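Local atomic coordinates of pyruvate kinase (Pyrobaculum aerophilum, PDB entry 3QTG), a protein that catalyses the final step of glycolysis, transferring a phosphoryl group from phosphoenolpyruvate to ADP to yield pyruvate and ATP, with a divalent metal cation as cofactor. Residues P25-L30 with I36-L41; I47-A52 with E185-I190; F59-V64 with R194-Y199; R65-E68 with P74-V77; K209-V214 with S225-K230. One frame throughout, in Å; residues are numbered along the deposited sequence.

Interaction 1 of 5, residues P25-L30 with I36-L41; sequences PSTDVL and IKFLDL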
# COMPACT_ATOMS: atom_id res chain seq x y z
N PRO A 25 -34.04 -20.14 -34.99
CA PRO A 25 -34.96 -21.25 -35.27
C PRO A 25 -35.04 -22.29 -34.15
O PRO A 25 -36.12 -22.81 -33.91
CB PRO A 25 -34.38 -21.87 -36.55
CG PRO A 25 -33.63 -20.73 -37.20
CD PRO A 25 -33.03 -19.99 -36.05
N SER A 26 -33.92 -22.55 -33.47
CA SER A 26 -33.89 -23.53 -32.37
C SER A 26 -34.74 -23.11 -31.17
O SER A 26 -35.22 -23.97 -30.42
CB SER A 26 -32.47 -23.79 -31.90
OG SER A 26 -31.71 -24.40 -32.93
N THR A 27 -34.93 -21.81 -31.00
CA THR A 27 -35.77 -21.32 -29.90
C THR A 27 -37.22 -21.08 -30.36
O THR A 27 -38.16 -21.23 -29.56
CB THR A 27 -35.17 -20.05 -29.22
OG1 THR A 27 -34.88 -19.08 -30.23
CG2 THR A 27 -33.88 -20.39 -28.46
N ASP A 28 -37.39 -20.71 -31.62
CA ASP A 28 -38.72 -20.56 -32.22
C ASP A 28 -39.63 -21.78 -32.01
O ASP A 28 -40.82 -21.63 -31.74
CB ASP A 28 -38.60 -20.28 -33.73
CG ASP A 28 -38.04 -18.90 -34.02
OD1 ASP A 28 -37.90 -18.09 -33.08
OD2 ASP A 28 -37.72 -18.63 -35.20
N VAL A 29 -39.06 -22.98 -32.13
CA VAL A 29 -39.83 -24.23 -32.08
C VAL A 29 -40.05 -24.77 -30.66
O VAL A 29 -40.71 -25.79 -30.48
CB VAL A 29 -39.19 -25.34 -32.98
CG1 VAL A 29 -39.38 -25.00 -34.46
CG2 VAL A 29 -37.70 -25.55 -32.66
N LEU A 30 -39.51 -24.08 -29.67
CA LEU A 30 -39.68 -24.49 -28.28
C LEU A 30 -41.15 -24.51 -27.86
O LEU A 30 -41.88 -23.52 -28.05
CB LEU A 30 -38.87 -23.59 -27.33
CG LEU A 30 -37.51 -24.04 -26.80
CD1 LEU A 30 -36.80 -25.04 -27.72
CD2 LEU A 30 -36.64 -22.83 -26.51
N ILE A 36 -40.37 -21.24 -21.39
CA ILE A 36 -40.34 -20.70 -20.02
C ILE A 36 -39.03 -21.08 -19.32
O ILE A 36 -38.35 -20.22 -18.76
CB ILE A 36 -41.56 -21.17 -19.18
CG1 ILE A 36 -42.85 -20.53 -19.69
CG2 ILE A 36 -41.34 -20.86 -17.70
CD1 ILE A 36 -44.12 -21.01 -18.99
N LYS A 37 -38.69 -22.37 -19.35
CA LYS A 37 -37.49 -22.88 -18.68
C LYS A 37 -36.20 -22.31 -19.29
O LYS A 37 -35.18 -22.24 -18.61
CB LYS A 37 -37.49 -24.42 -18.67
CG LYS A 37 -38.50 -25.05 -17.70
CD LYS A 37 -38.14 -24.79 -16.22
CE LYS A 37 -39.17 -25.41 -15.23
NZ LYS A 37 -40.36 -24.54 -14.98
N PHE A 38 -36.27 -21.91 -20.56
CA PHE A 38 -35.15 -21.29 -21.28
C PHE A 38 -34.92 -19.83 -20.85
O PHE A 38 -33.79 -19.41 -20.54
CB PHE A 38 -35.40 -21.38 -22.79
CG PHE A 38 -34.31 -20.81 -23.64
CD1 PHE A 38 -33.21 -21.58 -23.99
CD2 PHE A 38 -34.39 -19.50 -24.10
CE1 PHE A 38 -32.19 -21.06 -24.77
CE2 PHE A 38 -33.37 -18.97 -24.88
CZ PHE A 38 -32.26 -19.76 -25.22
N LEU A 39 -36.01 -19.06 -20.81
CA LEU A 39 -35.97 -17.65 -20.46
C LEU A 39 -35.74 -17.42 -18.98
O LEU A 39 -35.25 -16.36 -18.58
CB LEU A 39 -37.23 -16.93 -20.95
CG LEU A 39 -37.37 -16.88 -22.48
CD1 LEU A 39 -38.68 -16.27 -22.92
CD2 LEU A 39 -36.19 -16.13 -23.12
N ASP A 40 -36.12 -18.41 -18.16
CA ASP A 40 -35.82 -18.42 -16.73
C ASP A 40 -34.32 -18.43 -16.47
O ASP A 40 -33.87 -18.12 -15.37
CB ASP A 40 -36.43 -19.66 -16.07
CG ASP A 40 -37.92 -19.51 -15.73
OD1 ASP A 40 -38.52 -18.42 -15.95
OD2 ASP A 40 -38.48 -20.51 -15.24
N LEU A 41 -33.56 -18.82 -17.48
CA LEU A 41 -32.13 -19.00 -17.33
C LEU A 41 -31.32 -17.90 -18.02
O LEU A 41 -30.09 -18.00 -18.09
CB LEU A 41 -31.69 -20.40 -17.82
CG LEU A 41 -32.03 -21.54 -16.86
CD1 LEU A 41 -32.01 -22.91 -17.56
CD2 LEU A 41 -31.09 -21.55 -15.64
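F38 lays its ring against T27 and its CB against L30 where two consecutive helices, 25-28 and 32-39, meet on the outer layer of the TIM barrel, within the connection from barrel strand 18-22 to strand 44-48. At the start of segment 36-41, the carbonyl O of I36 accepts from D40 N at 2.9 Å. F38 follows as the residue that makes the contact. Its CG stands anti to the backbone N (chi1 -179°), which carries the ring across to the short helix. There T27 CG2 sits over one face, 4.1 Å from the ring centroid and 27° off the normal, a CH-pi contact in which the methyl comes nearest to F38 CZ (3.7 Å). T27 OG1 bonds to G24 O instead. Nearer the backbone, L30 CD2 rests against F38 CB at 4.2 Å, and the two side chains meet at about a right angle. V335 of helix 331-343 also touches F38. Further along, D40 OD1 is hydrogen-bonded to the OH of Y67 in helix 54-71, and the turn closes with L41 N bonded to F38 O at 3.1 Å.

Interaction 2 of 5, residues I47-A52 with E185-I190; sequences INLAHA and EALKAI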
# COMPACT_ATOMS: atom_id res chain seq x y z
N ILE A 47 -31.02 -10.63 -30.84
CA ILE A 47 -31.61 -10.95 -32.14
C ILE A 47 -30.68 -10.40 -33.20
O ILE A 47 -30.33 -9.21 -33.18
CB ILE A 47 -33.08 -10.41 -32.28
CG1 ILE A 47 -34.01 -11.12 -31.27
CG2 ILE A 47 -33.61 -10.61 -33.70
CD1 ILE A 47 -35.24 -10.32 -30.88
N ASN A 48 -30.21 -11.28 -34.07
CA ASN A 48 -29.25 -10.95 -35.10
C ASN A 48 -30.00 -10.51 -36.36
O ASN A 48 -30.71 -11.31 -36.97
CB ASN A 48 -28.38 -12.18 -35.38
CG ASN A 48 -27.20 -11.89 -36.29
OD1 ASN A 48 -26.98 -10.76 -36.74
ND2 ASN A 48 -26.43 -12.93 -36.57
N LEU A 49 -29.84 -9.24 -36.73
CA LEU A 49 -30.58 -8.68 -37.86
C LEU A 49 -29.98 -9.07 -39.23
O LEU A 49 -30.48 -8.64 -40.28
CB LEU A 49 -30.74 -7.15 -37.72
CG LEU A 49 -31.48 -6.61 -36.48
CD1 LEU A 49 -31.54 -5.09 -36.52
CD2 LEU A 49 -32.87 -7.20 -36.32
N ALA A 50 -28.90 -9.85 -39.20
CA ALA A 50 -28.40 -10.58 -40.37
C ALA A 50 -29.37 -11.70 -40.79
O ALA A 50 -29.72 -11.83 -41.96
CB ALA A 50 -27.02 -11.17 -40.08
N HIS A 51 -29.81 -12.51 -39.82
CA HIS A 51 -30.64 -13.68 -40.10
C HIS A 51 -32.11 -13.48 -39.74
O HIS A 51 -32.91 -14.41 -39.88
CB HIS A 51 -30.14 -14.91 -39.33
CG HIS A 51 -28.67 -15.15 -39.46
ND1 HIS A 51 -27.88 -15.48 -38.38
CD2 HIS A 51 -27.84 -15.11 -40.54
CE1 HIS A 51 -26.63 -15.63 -38.79
NE2 HIS A 51 -26.58 -15.41 -40.09
N ALA A 52 -32.45 -12.29 -39.26
CA ALA A 52 -33.80 -12.06 -38.74
C ALA A 52 -34.64 -11.21 -39.67
O ALA A 52 -34.26 -10.11 -40.06
CB ALA A 52 -33.76 -11.45 -37.35
N GLU A 185 -31.56 0.46 -43.41
CA GLU A 185 -32.77 -0.24 -43.83
C GLU A 185 -33.36 -1.12 -42.73
O GLU A 185 -34.57 -1.13 -42.53
CB GLU A 185 -32.51 -1.09 -45.09
CG GLU A 185 -32.27 -0.29 -46.40
CD GLU A 185 -32.14 -1.18 -47.65
OE1 GLU A 185 -32.95 -0.97 -48.59
OE2 GLU A 185 -31.25 -2.07 -47.71
N ALA A 186 -32.50 -1.87 -42.03
CA ALA A 186 -32.95 -2.77 -40.96
C ALA A 186 -33.50 -2.02 -39.74
O ALA A 186 -34.45 -2.47 -39.10
CB ALA A 186 -31.82 -3.73 -40.55
N LEU A 187 -32.91 -0.87 -39.43
CA LEU A 187 -33.37 -0.06 -38.31
C LEU A 187 -34.74 0.62 -38.54
O LEU A 187 -35.54 0.77 -37.60
CB LEU A 187 -32.30 0.95 -37.89
CG LEU A 187 -31.45 0.66 -36.63
CD1 LEU A 187 -31.66 -0.72 -36.01
CD2 LEU A 187 -29.98 0.94 -36.87
N LYS A 188 -35.03 1.04 -39.77
CA LYS A 188 -36.36 1.63 -39.98
C LYS A 188 -37.45 0.59 -40.21
O LYS A 188 -38.60 0.81 -39.86
CB LYS A 188 -36.38 2.79 -40.98
CG LYS A 188 -35.34 2.80 -42.05
CD LYS A 188 -35.01 4.24 -42.40
CE LYS A 188 -34.61 4.38 -43.86
NZ LYS A 188 -34.58 5.81 -44.28
N ALA A 189 -37.06 -0.57 -40.73
CA ALA A 189 -37.97 -1.72 -40.81
C ALA A 189 -38.51 -2.11 -39.44
O ALA A 189 -39.64 -2.59 -39.33
CB ALA A 189 -37.26 -2.91 -41.45
N ILE A 190 -37.70 -1.91 -38.40
CA ILE A 190 -38.00 -2.38 -37.05
C ILE A 190 -38.43 -1.23 -36.13
O ILE A 190 -38.93 -1.46 -35.03
CB ILE A 190 -36.81 -3.24 -36.49
CG1 ILE A 190 -36.99 -4.71 -36.89
CG2 ILE A 190 -36.66 -3.15 -34.98
CD1 ILE A 190 -36.17 -5.11 -38.12
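The side chain of L49 is the one bump on segment 47-52 that enters the surface of helix 181-190, and A186, L187 and I190 form the hollow that receives it. The floor is A186, whose CB is 4.3 Å from L49 CD1. One wall is L187, whose CB starts away from the loop but whose end folds back, bringing L187 CD1 to 4.4 Å from L49 CD1. One helical turn beyond A186, I190 supplies the other wall, with its CD1 at 4.3 Å from L49 CD2. The fork of the leucine is thus shared out between the three residues. With CD1 anti to CA (chi2 -179°), that methyl continues the chain toward A186 and L187, and CD2 branches off to I190. L81 and V57 also touch L49, adding further apolar surface around it.

The contact joins the loop at the C-terminal end of the second TIM-barrel strand, 44-48, to the helix preceding the fourth, 199-202. In this loop N48 OD1 accepts from A50 N at 3.3 Å, an Asx turn, with the donor well above the carbonyl plane. By similarity, residues 48-51 bind ATP and N48 also binds potassium. Across the contact itself no hydrogen bond forms. Loop and helix meet here through methyl groups alone, all more than 4 Å apart, so the contact is non-directional and would probably tolerate slight shifts of one against the other.

Interaction 3 of 5, residues F59-V64 with R194-Y199; sequences FRIEAV and RDNIDY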
# COMPACT_ATOMS: atom_id res chain seq x y z
N PHE A 59 -42.13 -11.07 -33.58
CA PHE A 59 -42.68 -12.24 -32.87
C PHE A 59 -41.79 -12.74 -31.71
O PHE A 59 -42.31 -13.21 -30.69
CB PHE A 59 -42.98 -13.37 -33.88
CG PHE A 59 -42.58 -14.76 -33.41
CD1 PHE A 59 -41.36 -15.32 -33.81
CD2 PHE A 59 -43.43 -15.53 -32.61
CE1 PHE A 59 -40.98 -16.61 -33.40
CE2 PHE A 59 -43.06 -16.82 -32.18
CZ PHE A 59 -41.83 -17.35 -32.57
N ARG A 60 -40.47 -12.66 -31.88
CA ARG A 60 -39.54 -13.07 -30.82
C ARG A 60 -39.59 -12.09 -29.64
O ARG A 60 -39.70 -12.50 -28.48
CB ARG A 60 -38.11 -13.20 -31.37
CG ARG A 60 -37.90 -14.45 -32.24
CD ARG A 60 -36.66 -14.36 -33.13
NE ARG A 60 -36.53 -15.52 -34.02
CZ ARG A 60 -35.64 -15.61 -35.01
NH1 ARG A 60 -34.80 -14.62 -35.25
NH2 ARG A 60 -35.60 -16.69 -35.77
N ILE A 61 -39.53 -10.80 -29.95
CA ILE A 61 -39.67 -9.75 -28.96
C ILE A 61 -40.99 -9.87 -28.20
O ILE A 61 -41.00 -9.78 -26.97
CB ILE A 61 -39.50 -8.35 -29.60
CG1 ILE A 61 -38.05 -8.18 -30.07
CG2 ILE A 61 -39.95 -7.24 -28.63
CD1 ILE A 61 -37.64 -6.77 -30.49
N GLU A 62 -42.10 -10.10 -28.92
CA GLU A 62 -43.41 -10.31 -28.28
C GLU A 62 -43.42 -11.48 -27.29
O GLU A 62 -43.99 -11.38 -26.21
CB GLU A 62 -44.52 -10.51 -29.34
CG GLU A 62 -45.16 -9.21 -29.85
CD GLU A 62 -45.90 -9.40 -31.17
OE1 GLU A 62 -45.29 -9.95 -32.12
OE2 GLU A 62 -47.08 -9.01 -31.28
N ALA A 63 -42.80 -12.59 -27.66
CA ALA A 63 -42.68 -13.74 -26.77
C ALA A 63 -41.82 -13.42 -25.52
O ALA A 63 -42.09 -13.90 -24.41
CB ALA A 63 -42.09 -14.93 -27.52
N VAL A 64 -40.79 -12.60 -25.73
CA VAL A 64 -39.92 -12.15 -24.64
C VAL A 64 -40.71 -11.28 -23.65
O VAL A 64 -40.67 -11.52 -22.44
CB VAL A 64 -38.67 -11.41 -25.21
CG1 VAL A 64 -37.97 -10.54 -24.13
CG2 VAL A 64 -37.72 -12.43 -25.84
N ARG A 194 -39.56 0.06 -31.72
CA ARG A 194 -38.34 0.63 -31.18
C ARG A 194 -38.36 0.82 -29.67
O ARG A 194 -37.30 0.90 -29.04
CB ARG A 194 -38.06 1.96 -31.86
CG ARG A 194 -39.17 2.97 -31.68
CD ARG A 194 -38.76 4.30 -32.21
NE ARG A 194 -39.81 5.30 -32.06
CZ ARG A 194 -40.76 5.51 -32.96
NH1 ARG A 194 -40.80 4.77 -34.05
NH2 ARG A 194 -41.68 6.45 -32.77
N ASP A 195 -39.56 0.93 -29.09
CA ASP A 195 -39.67 1.16 -27.65
C ASP A 195 -39.36 -0.12 -26.85
O ASP A 195 -39.12 -0.08 -25.64
CB ASP A 195 -41.02 1.80 -27.31
CG ASP A 195 -41.03 3.33 -27.56
OD1 ASP A 195 -39.93 3.95 -27.64
OD2 ASP A 195 -42.13 3.92 -27.67
N ASN A 196 -39.36 -1.25 -27.55
CA ASN A 196 -39.07 -2.54 -26.95
C ASN A 196 -37.63 -3.00 -27.15
O ASN A 196 -37.29 -4.13 -26.80
CB ASN A 196 -40.05 -3.58 -27.47
CG ASN A 196 -41.22 -3.77 -26.55
OD1 ASN A 196 -41.05 -4.08 -25.37
ND2 ASN A 196 -42.43 -3.60 -27.08
N ILE A 197 -36.79 -2.13 -27.69
CA ILE A 197 -35.39 -2.47 -27.97
C ILE A 197 -34.40 -1.72 -27.06
O ILE A 197 -34.31 -0.48 -27.09
CB ILE A 197 -35.03 -2.26 -29.45
CG1 ILE A 197 -35.96 -3.09 -30.35
CG2 ILE A 197 -33.60 -2.66 -29.69
CD1 ILE A 197 -35.69 -2.88 -31.79
N ASP A 198 -33.65 -2.48 -26.28
CA ASP A 198 -32.86 -1.94 -25.19
C ASP A 198 -31.41 -1.66 -25.60
O ASP A 198 -30.81 -0.71 -25.12
CB ASP A 198 -32.95 -2.89 -23.98
CG ASP A 198 -34.42 -3.22 -23.61
OD1 ASP A 198 -35.21 -2.26 -23.39
OD2 ASP A 198 -34.79 -4.42 -23.54
N TYR A 199 -30.88 -2.48 -26.49
CA TYR A 199 -29.50 -2.33 -26.97
C TYR A 199 -29.43 -2.56 -28.45
O TYR A 199 -30.11 -3.44 -28.98
CB TYR A 199 -28.59 -3.36 -26.30
CG TYR A 199 -28.34 -3.12 -24.82
CD1 TYR A 199 -27.17 -2.49 -24.39
CD2 TYR A 199 -29.28 -3.53 -23.86
CE1 TYR A 199 -26.95 -2.27 -23.03
CE2 TYR A 199 -29.07 -3.31 -22.52
CZ TYR A 199 -27.90 -2.68 -22.11
OH TYR A 199 -27.68 -2.47 -20.77
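I61 offers both of its branches to the chain entering barrel strand 199-202, and each lands differently. The ethyl arm reaches the buried part: I61 CD1 touches I197 CG1 at 4.0 Å, the two isoleucines meeting at about a right angle. I190, V79, I47 and V77 are also in touch with one or other of this pair, so apolar side chains gather closely here. The other branch, CG2, stands anti to the backbone N (chi1 -67° for CG1), which turns it toward N196 and brings it to 3.8 Å from N196 CB.

In TIM-barrel terms this is the layer between helices and sheet, where helix 54-71, which follows the second strand, covers the end of the 3-10 segment that finishes at N196 and leads into the fourth.

The N196 side lies at the margin and is partly open to solvent, although its one contact is just as short. N196 makes that contact through CB, the aliphatic root of the side chain. Here the C-terminal domain comes near: D195 OD1 forms a salt bridge with R407, and R410 of helix 406-412 touches N196.

Interaction 4 of 5, residues R65-E68 with P74-V77; sequences RSYE and PLAV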
# COMPACT_ATOMS: atom_id res chain seq x y z
N ARG A 65 -41.43 -10.29 -24.19
CA ARG A 65 -42.18 -9.32 -23.37
C ARG A 65 -43.38 -9.96 -22.67
O ARG A 65 -43.78 -9.54 -21.58
CB ARG A 65 -42.65 -8.13 -24.21
CG ARG A 65 -41.51 -7.25 -24.71
CD ARG A 65 -40.55 -6.81 -23.57
NE ARG A 65 -39.48 -5.98 -24.12
CZ ARG A 65 -38.27 -5.84 -23.59
NH1 ARG A 65 -37.91 -6.48 -22.48
NH2 ARG A 65 -37.40 -5.05 -24.21
N SER A 66 -43.92 -10.99 -23.31
CA SER A 66 -45.01 -11.78 -22.76
C SER A 66 -44.52 -12.56 -21.53
O SER A 66 -45.18 -12.58 -20.49
CB SER A 66 -45.58 -12.71 -23.84
OG SER A 66 -46.52 -13.61 -23.30
N TYR A 67 -43.35 -13.17 -21.66
CA TYR A 67 -42.71 -13.90 -20.56
C TYR A 67 -42.38 -12.95 -19.41
O TYR A 67 -42.63 -13.26 -18.25
CB TYR A 67 -41.43 -14.58 -21.06
CG TYR A 67 -40.53 -15.00 -19.91
CD1 TYR A 67 -40.68 -16.24 -19.30
CD2 TYR A 67 -39.54 -14.13 -19.42
CE1 TYR A 67 -39.87 -16.62 -18.25
CE2 TYR A 67 -38.74 -14.49 -18.36
CZ TYR A 67 -38.90 -15.73 -17.78
OH TYR A 67 -38.13 -16.10 -16.73
N GLU A 68 -41.80 -11.80 -19.77
CA GLU A 68 -41.42 -10.77 -18.82
C GLU A 68 -42.61 -10.33 -17.96
O GLU A 68 -42.47 -10.17 -16.74
CB GLU A 68 -40.82 -9.58 -19.57
CG GLU A 68 -40.99 -8.22 -18.88
CD GLU A 68 -40.07 -7.16 -19.47
OE1 GLU A 68 -39.21 -7.52 -20.33
OE2 GLU A 68 -40.21 -5.98 -19.09
N PRO A 74 -37.74 -8.41 -15.80
CA PRO A 74 -37.24 -7.49 -16.83
C PRO A 74 -36.10 -8.15 -17.58
O PRO A 74 -35.17 -8.68 -16.96
CB PRO A 74 -36.70 -6.30 -16.02
CG PRO A 74 -37.41 -6.39 -14.68
CD PRO A 74 -37.57 -7.86 -14.44
N LEU A 75 -36.17 -8.16 -18.91
CA LEU A 75 -35.15 -8.78 -19.73
C LEU A 75 -34.69 -7.76 -20.73
O LEU A 75 -35.50 -6.99 -21.23
CB LEU A 75 -35.69 -10.03 -20.45
CG LEU A 75 -36.05 -11.28 -19.63
CD1 LEU A 75 -36.59 -12.37 -20.56
CD2 LEU A 75 -34.89 -11.82 -18.79
N ALA A 76 -33.40 -7.73 -20.99
CA ALA A 76 -32.86 -6.87 -22.03
C ALA A 76 -33.07 -7.51 -23.39
O ALA A 76 -32.83 -8.71 -23.57
CB ALA A 76 -31.36 -6.62 -21.80
N VAL A 77 -33.50 -6.70 -24.35
CA VAL A 77 -33.51 -7.08 -25.76
C VAL A 77 -32.41 -6.35 -26.49
O VAL A 77 -32.36 -5.11 -26.50
CB VAL A 77 -34.89 -6.81 -26.44
CG1 VAL A 77 -34.82 -7.02 -27.95
CG2 VAL A 77 -35.95 -7.68 -25.83
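A bend at chi2 of R65 (-52°) turns its guanidinium back toward L75, while E68, with CG anti to its backbone N (chi1 152°) and the chain extended beyond it, sends its carboxylate to the same place. The two meet at R65 NH1 and E68 OE1, 2.7 Å apart, a salt bridge on the syn side of the carboxylate. R65 NH1 also donates to L75 O at 2.8 Å (151° at the hydrogen), with the carbonyl oxygen in the guanidinium plane at its edge. E68 OE1 in turn takes a weak bond from L75 N at 3.4 Å, so that N and O of this one residue are both held by the ion pair. V77 CG2 lies over one face of the guanidinium, toward its rim, 3.4 Å from R65 NH2. Beside this polar cluster L75 CD1 comes within 3.6 Å of Y67 CD2, the two side chains crossing at about a right angle.

The contact closes the helix-to-strand half of the beta-alpha-beta unit 44-48, 54-71, 76-80 of the TIM barrel. R65 NH2 forms a salt bridge with D198 OD2 and a hydrogen bond with N196 O, and E68 OE2 forms a salt bridge with R410 NE of helix 406-412. Lying between two arginines, E68 is probably ionised, and its charge, with that of D198, would offset the closeness of R65 to R410.

Interaction 5 of 5, residues K209-V214 with S225-K230; sequences KDVDSV and SQVAVK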
# COMPACT_ATOMS: atom_id res chain seq x y z
N LYS A 209 -16.37 8.39 -34.85
CA LYS A 209 -17.26 8.91 -35.89
C LYS A 209 -18.31 7.88 -36.30
O LYS A 209 -19.50 8.22 -36.43
CB LYS A 209 -16.46 9.40 -37.12
CG LYS A 209 -17.32 10.22 -38.12
CD LYS A 209 -16.57 10.60 -39.39
CE LYS A 209 -17.45 11.49 -40.31
NZ LYS A 209 -18.50 10.73 -41.07
N ASP A 210 -17.86 6.64 -36.50
CA ASP A 210 -18.72 5.50 -36.83
C ASP A 210 -19.82 5.27 -35.79
O ASP A 210 -20.99 5.08 -36.14
CB ASP A 210 -17.87 4.24 -36.95
CG ASP A 210 -17.13 4.14 -38.27
OD1 ASP A 210 -17.55 4.78 -39.26
OD2 ASP A 210 -16.13 3.39 -38.33
N VAL A 211 -19.43 5.30 -34.52
CA VAL A 211 -20.37 5.10 -33.41
C VAL A 211 -21.42 6.23 -33.33
O VAL A 211 -22.62 5.96 -33.22
CB VAL A 211 -19.61 4.93 -32.06
CG1 VAL A 211 -20.57 4.60 -30.93
CG2 VAL A 211 -18.56 3.84 -32.18
N ASP A 212 -20.95 7.47 -33.42
CA ASP A 212 -21.79 8.67 -33.43
C ASP A 212 -22.83 8.68 -34.55
O ASP A 212 -23.94 9.19 -34.37
CB ASP A 212 -20.92 9.94 -33.56
CG ASP A 212 -20.05 10.20 -32.33
OD1 ASP A 212 -20.09 9.43 -31.34
OD2 ASP A 212 -19.30 11.21 -32.37
N SER A 213 -22.47 8.14 -35.71
CA SER A 213 -23.37 8.06 -36.87
C SER A 213 -24.54 7.15 -36.59
O SER A 213 -25.66 7.45 -36.97
CB SER A 213 -22.63 7.56 -38.10
OG SER A 213 -21.65 8.51 -38.47
N VAL A 214 -24.27 6.04 -35.92
CA VAL A 214 -25.35 5.14 -35.52
C VAL A 214 -26.18 5.82 -34.42
O VAL A 214 -27.40 5.71 -34.40
CB VAL A 214 -24.82 3.74 -35.11
CG1 VAL A 214 -25.95 2.85 -34.57
CG2 VAL A 214 -24.17 3.07 -36.32
N SER A 225 -32.09 3.60 -27.20
CA SER A 225 -31.34 2.39 -26.93
C SER A 225 -29.89 2.68 -26.56
O SER A 225 -29.33 3.69 -26.98
CB SER A 225 -31.42 1.46 -28.14
OG SER A 225 -32.75 1.00 -28.30
N GLN A 226 -29.29 1.79 -25.76
CA GLN A 226 -27.86 1.86 -25.46
C GLN A 226 -27.13 1.34 -26.68
O GLN A 226 -27.61 0.41 -27.33
CB GLN A 226 -27.52 0.96 -24.27
CG GLN A 226 -28.18 1.37 -22.96
CD GLN A 226 -27.59 2.64 -22.42
OE1 GLN A 226 -28.25 3.67 -22.35
NE2 GLN A 226 -26.32 2.59 -22.04
N VAL A 227 -25.99 1.93 -27.00
CA VAL A 227 -25.19 1.48 -28.14
C VAL A 227 -24.04 0.57 -27.68
O VAL A 227 -23.14 1.00 -26.95
CB VAL A 227 -24.68 2.65 -28.99
CG1 VAL A 227 -23.86 2.15 -30.13
CG2 VAL A 227 -25.87 3.44 -29.52
N ALA A 228 -24.10 -0.68 -28.11
CA ALA A 228 -23.07 -1.67 -27.77
C ALA A 228 -22.11 -1.77 -28.95
O ALA A 228 -22.53 -1.93 -30.10
CB ALA A 228 -23.72 -3.01 -27.45
N VAL A 229 -20.82 -1.63 -28.66
CA VAL A 229 -19.80 -1.61 -29.71
C VAL A 229 -18.98 -2.89 -29.68
O VAL A 229 -18.28 -3.17 -28.72
CB VAL A 229 -18.89 -0.39 -29.59
CG1 VAL A 229 -17.73 -0.43 -30.64
CG2 VAL A 229 -19.71 0.92 -29.68
N LYS A 230 -19.09 -3.66 -30.76
CA LYS A 230 -18.32 -4.90 -30.91
C LYS A 230 -16.91 -4.60 -31.33
O LYS A 230 -16.68 -3.78 -32.21
CB LYS A 230 -18.99 -5.83 -31.91
CG LYS A 230 -20.45 -6.08 -31.58
CD LYS A 230 -20.85 -7.52 -31.78
CE LYS A 230 -20.89 -7.89 -33.25
NZ LYS A 230 -22.01 -7.19 -33.92
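V211 faces the strand with both methyls, its CG1 anti to the backbone N (chi1 -175°), and meets two valines that approach it in different ways. V229 crosses it at about a right angle and puts a single methyl, CG2, against the fork: V229 CG2 is 4.0 Å from V211 CG1 and equally 4.0 Å from V211 CG2. V227 points against V211, the two lying antiparallel side by side, with V227 CG1 meeting V211 CG1 at 4.2 Å. V211 CG1 is therefore shared between both strand residues, while CG2 serves V229.

Such valine packing belongs to the TIM-barrel beta-alpha-beta unit 199-202, 208-220, 226-231, in which the helix lies over the strand that follows it. I202 of the preceding strand touches V211 and V227, continuing the apolar layer. Between the two strand valines, A228 points its CB away from the helix. V214, nearly one turn beyond V211, also directs its CB toward the strand, though it stays farther from it.

At the end of segment 225-230 lies K230, a transition-state stabiliser by similarity, whose NZ is in a salt bridge with D80 and hydrogen-bonded to S203 OG.

All five contacts belong to the TIM-barrel domain. Interactions 3 and 4 share helix 54-71, and their centres are about 8 Å apart. Interaction 1 joins this group through the salt bridge D28 OD2 to R60 NH2 (2.9 Å), while I47 CD1 against I61 CG1 (3.6 Å) links interaction 2 to interaction 3. Toward the next strand, D198 O probably accepts from Q226 N at 3.0 Å, bringing interaction 3 up to interaction 5. Interactions 1 and 5 are the far ends, with centres about 29 Å apart. By similarity, interactions 2 and 5 include active-site residues, N48 to H51 and K230, although their centres lie about 16 Å apart.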